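Local atomic coordinates of protein (glyceraldehyde 3-phosphate dehydrogenase) (Sulfolobus solfataricus, PDB entry 1B7G), a protein that catalyses the phosphorylating oxidation of D-glyceraldehyde 3-phosphate in glycolysis, using NAD or NADP as cofactor with a marked preference for NADP. Residues M1-V6 with T77-V82; P24-V29 with A311-M316. The protein carries 1 engineered substitution. All coordinates share one frame; numbering follows the deposited sequence.

Interaction 1. Residues M1-V6 with T77-V82; sequences MVNVAV and TSDIVV. Unlike the reference sequence in segment 1-6: V2 (reference Ile).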
# COMPACT_ATOMS: atom_id res chain seq x y z
N MET A 1 -27.22 -15.54 10.54
CA MET A 1 -27.22 -14.41 11.54
C MET A 1 -27.89 -13.21 10.89
O MET A 1 -29.10 -13.29 10.62
CB MET A 1 -25.82 -14.14 12.03
CG MET A 1 -24.66 -14.54 11.15
SD MET A 1 -23.18 -14.82 12.16
CE MET A 1 -22.07 -15.54 10.93
N VAL A 2 -27.14 -12.12 10.66
CA VAL A 2 -27.70 -11.11 9.76
C VAL A 2 -26.98 -11.42 8.45
O VAL A 2 -25.75 -11.53 8.44
CB VAL A 2 -27.68 -9.67 10.20
CG1 VAL A 2 -26.49 -8.86 9.73
CG2 VAL A 2 -28.96 -8.97 9.74
N ASN A 3 -27.72 -11.76 7.42
CA ASN A 3 -27.17 -12.06 6.11
C ASN A 3 -27.00 -10.75 5.33
O ASN A 3 -28.01 -10.09 5.12
CB ASN A 3 -28.15 -12.97 5.33
CG ASN A 3 -28.16 -14.40 5.91
OD1 ASN A 3 -27.14 -14.78 6.49
ND2 ASN A 3 -29.26 -15.12 5.74
N VAL A 4 -25.78 -10.42 4.92
CA VAL A 4 -25.54 -9.15 4.24
C VAL A 4 -25.00 -9.33 2.83
O VAL A 4 -24.02 -10.02 2.56
CB VAL A 4 -24.51 -8.26 4.98
CG1 VAL A 4 -24.49 -6.85 4.38
CG2 VAL A 4 -24.74 -8.20 6.46
N ALA A 5 -25.64 -8.59 1.91
CA ALA A 5 -25.18 -8.49 0.53
C ALA A 5 -24.39 -7.18 0.31
O ALA A 5 -24.73 -6.19 0.93
CB ALA A 5 -26.44 -8.44 -0.34
N VAL A 6 -23.41 -7.14 -0.56
CA VAL A 6 -22.69 -5.95 -0.99
C VAL A 6 -22.87 -5.74 -2.49
O VAL A 6 -22.37 -6.49 -3.32
CB VAL A 6 -21.18 -5.94 -0.69
CG1 VAL A 6 -20.56 -4.62 -1.12
CG2 VAL A 6 -20.92 -6.19 0.78
N THR A 77 -31.84 -13.04 -1.32
CA THR A 77 -31.16 -13.85 -0.31
C THR A 77 -30.69 -13.10 0.91
O THR A 77 -30.52 -13.69 2.00
CB THR A 77 -29.92 -14.52 -0.97
OG1 THR A 77 -30.35 -15.18 -2.15
CG2 THR A 77 -29.24 -15.50 -0.04
N SER A 78 -30.42 -11.79 0.81
CA SER A 78 -29.92 -11.10 2.01
C SER A 78 -31.06 -10.66 2.88
O SER A 78 -32.24 -10.70 2.48
CB SER A 78 -29.09 -9.88 1.52
OG SER A 78 -29.98 -9.00 0.84
N ASP A 79 -30.78 -10.35 4.12
CA ASP A 79 -31.61 -9.65 5.05
C ASP A 79 -31.41 -8.11 4.87
O ASP A 79 -32.24 -7.35 5.37
CB ASP A 79 -31.16 -9.98 6.48
CG ASP A 79 -31.38 -11.47 6.79
OD1 ASP A 79 -32.41 -12.02 6.34
OD2 ASP A 79 -30.54 -12.06 7.49
N ILE A 80 -30.30 -7.68 4.28
CA ILE A 80 -30.01 -6.23 4.11
C ILE A 80 -28.90 -6.03 3.08
O ILE A 80 -27.95 -6.83 2.98
CB ILE A 80 -29.58 -5.56 5.42
CG1 ILE A 80 -29.30 -4.05 5.28
CG2 ILE A 80 -28.30 -6.23 5.94
CD1 ILE A 80 -29.31 -3.33 6.65
N VAL A 81 -29.00 -4.97 2.26
CA VAL A 81 -28.00 -4.76 1.23
C VAL A 81 -27.14 -3.51 1.54
O VAL A 81 -27.75 -2.50 1.94
CB VAL A 81 -28.66 -4.52 -0.13
CG1 VAL A 81 -27.60 -4.39 -1.23
CG2 VAL A 81 -29.65 -5.63 -0.49
N VAL A 82 -25.84 -3.62 1.43
CA VAL A 82 -24.92 -2.49 1.48
C VAL A 82 -24.64 -2.06 0.01
O VAL A 82 -23.99 -2.76 -0.76
CB VAL A 82 -23.57 -2.70 2.15
CG1 VAL A 82 -22.77 -1.37 2.17
CG2 VAL A 82 -23.72 -3.15 3.61
O HOH W 1 -31.69 -14.37 4.44
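A5 carries the regular backbone bonding between 1-6 and 77-82. A5 N donates to I80 O at 3.1 Å, nearly straight at hydrogen. A5 O accepts V82 N at 2.8 Å. A5 thus bonds to the residues flanking its partner V81, as a parallel sheet requires. V6 pairs with V82.

Nearer the N-terminus the loop around D79 takes over the bonding. N3 O takes D79 N at 3.0 Å and only a weak bond from I80 N. The D79 carboxylate then turns back on N3. With CG anti to its own carbonyl carbon (chi1 -65°), D79 brings OD2 to N3 N at 2.8 Å, met on the anti side and 29° out of the carboxylate plane. Both N-H and carbonyl of N3 thus hold D79. The side-chain amide of N3 lies almost parallel to this carboxylate, 10° apart. A water joins the polar groups at this end: it accepts from N3 ND2 and donates to D79 OD1 and T77 O.

Apolar contacts lie on both faces. On one, V4 CG2 lies beside I80 CG2, and V4 CG1 meets V82 CG2 at 3.9 Å. I312 of helix 304-315 and I20 of helix 11-21 also pack on V4. On the other face, A5 CB sits 3.5 Å from S78 CB. S78 OG is hydrogen-bonded to I75 O.

Strands 2-7 and 80-83 are central neighbours in the parallel sheet of a Rossmann-type nucleotide-binding domain. V6 probably leads into its glycine-rich turn, and V82 lies near I12, a probable NAD-binding residue.

Interaction 2. Residues P24-V29 with A311-M316; sequences PDMKLV and AIRASM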
# COMPACT_ATOMS: atom_id res chain seq x y z
N PRO A 24 -18.86 -10.74 14.09
CA PRO A 24 -19.36 -11.97 14.71
C PRO A 24 -20.83 -12.22 14.44
O PRO A 24 -21.29 -13.38 14.52
CB PRO A 24 -19.13 -11.76 16.20
CG PRO A 24 -19.16 -10.27 16.36
CD PRO A 24 -18.53 -9.72 15.10
N ASP A 25 -21.61 -11.18 14.15
CA ASP A 25 -23.06 -11.32 14.00
C ASP A 25 -23.55 -11.14 12.60
O ASP A 25 -24.75 -10.92 12.32
CB ASP A 25 -23.77 -10.31 14.94
CG ASP A 25 -23.35 -8.87 14.64
OD1 ASP A 25 -22.26 -8.63 14.09
OD2 ASP A 25 -24.12 -7.95 14.98
N MET A 26 -22.62 -11.16 11.63
CA MET A 26 -23.03 -11.02 10.25
C MET A 26 -22.40 -12.10 9.38
O MET A 26 -21.29 -12.54 9.67
CB MET A 26 -22.52 -9.63 9.74
CG MET A 26 -23.07 -8.46 10.51
SD MET A 26 -22.68 -6.86 9.70
CE MET A 26 -23.22 -5.74 10.95
N LYS A 27 -23.01 -12.38 8.25
CA LYS A 27 -22.35 -13.27 7.29
C LYS A 27 -22.50 -12.64 5.91
O LYS A 27 -23.58 -12.18 5.54
CB LYS A 27 -22.85 -14.70 7.34
CG LYS A 27 -23.96 -15.16 6.45
CD LYS A 27 -24.57 -16.47 6.96
CE LYS A 27 -25.39 -17.18 5.90
NZ LYS A 27 -26.22 -18.29 6.48
N LEU A 28 -21.40 -12.64 5.16
CA LEU A 28 -21.43 -12.12 3.80
C LEU A 28 -22.12 -13.12 2.87
O LEU A 28 -21.56 -14.18 2.60
CB LEU A 28 -20.02 -11.85 3.29
CG LEU A 28 -19.92 -11.37 1.83
CD1 LEU A 28 -20.52 -9.98 1.64
CD2 LEU A 28 -18.45 -11.36 1.41
N VAL A 29 -23.23 -12.73 2.29
CA VAL A 29 -23.97 -13.59 1.37
C VAL A 29 -23.28 -13.63 0.03
O VAL A 29 -23.20 -14.66 -0.65
CB VAL A 29 -25.42 -13.10 1.18
CG1 VAL A 29 -26.08 -13.74 -0.02
CG2 VAL A 29 -26.25 -13.37 2.43
N ALA A 311 -24.22 1.13 10.51
CA ALA A 311 -25.45 1.44 9.85
C ALA A 311 -26.30 0.14 9.73
O ALA A 311 -27.52 0.22 9.83
CB ALA A 311 -25.31 2.11 8.50
N ILE A 312 -25.64 -0.96 9.40
CA ILE A 312 -26.37 -2.24 9.33
C ILE A 312 -27.03 -2.50 10.68
O ILE A 312 -28.21 -2.76 10.77
CB ILE A 312 -25.43 -3.41 8.97
CG1 ILE A 312 -25.04 -3.33 7.49
CG2 ILE A 312 -26.10 -4.74 9.27
CD1 ILE A 312 -23.77 -4.07 7.12
N ARG A 313 -26.28 -2.35 11.75
CA ARG A 313 -26.81 -2.59 13.09
C ARG A 313 -27.93 -1.65 13.45
O ARG A 313 -28.94 -2.12 14.01
CB ARG A 313 -25.68 -2.59 14.13
CG ARG A 313 -24.67 -3.68 13.85
CD ARG A 313 -24.19 -4.37 15.13
NE ARG A 313 -23.17 -5.38 14.81
CZ ARG A 313 -21.88 -5.12 14.62
NH1 ARG A 313 -21.39 -3.87 14.72
NH2 ARG A 313 -21.10 -6.15 14.32
N ALA A 314 -27.84 -0.35 13.10
CA ALA A 314 -28.91 0.58 13.36
C ALA A 314 -30.20 0.22 12.62
O ALA A 314 -31.28 0.08 13.18
CB ALA A 314 -28.53 2.01 12.97
N SER A 315 -30.10 0.08 11.31
CA SER A 315 -31.21 -0.25 10.46
C SER A 315 -31.95 -1.51 10.97
O SER A 315 -33.18 -1.52 11.00
CB SER A 315 -30.71 -0.57 9.06
OG SER A 315 -31.70 -0.74 8.10
N MET A 316 -31.19 -2.54 11.33
CA MET A 316 -31.78 -3.82 11.74
C MET A 316 -32.02 -3.89 13.23
O MET A 316 -32.38 -4.95 13.74
CB MET A 316 -30.86 -4.97 11.36
CG MET A 316 -30.48 -5.05 9.90
SD MET A 316 -31.89 -5.39 8.83
CE MET A 316 -32.17 -7.11 9.26
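R313 reaches from helix 304-315 to D25, just before strand 26-32. From CB the chain runs to CG, and M26 CE touches R313 CG at 3.8 Å. It bends at chi2 (-140°), and this swings the outer part toward D25. R313 CD passes D25 OD2 at 3.6 Å. R313 NE then donates to D25 OD2 at 2.7 Å, on the syn lone pair. R313 NH2 donates to D25 OD1 at 2.7 Å, almost straight at hydrogen (177°). This is a side-on, two-pronged salt bridge with the flat groups nearly coplanar, 20° apart. NH2 also bonds Q23 OE1, and NH1 bonds T328 OG1 and S324 OG, so every guanidinium nitrogen has a partner. Replacing R313 with a leucine would probably leave the D25 carboxylate without its charged mate and its side chain freer to turn.

M26 CE lies over one face of the guanidinium, offset toward its rim. The extended M26 side chain meets I312 tip to tip. M26 CE comes to 3.5 Å from I312 CG2, a tight contact, and M26 SD lies near I312 CD1.

M26 also packs on V2 of strand 2-7, where the reference sequence has isoleucine. I312 reaches V82 of strand 80-83 and I105 of strand 103-106. The last turn of helix 304-315 thus lies over a face of the parallel sheet, and the salt bridge ties it to the loop entering strand 26-32.

Overall arrangement
Both contacts are largely buried and reach the same parallel sheet. Their centres are about 7 Å apart. The more exposed residues include N3 and D79 in interaction 1 and P24 and D25 in interaction 2. Interaction 1 joins two neighbouring strands, mainly through backbone bonds, with a water at its loop end. Interaction 2 joins strand 26-32 and its entry loop to a helix that comes much later in the chain, and it works through side chains alone. Its charge pair has no counterpart in interaction 1. Strand 2-7 connects them: V2 O and V4 O probably hydrogen-bond to K27 N and V29 N, respectively. I312 serves both, meeting M26 in one and covering V4 and V82 of the other.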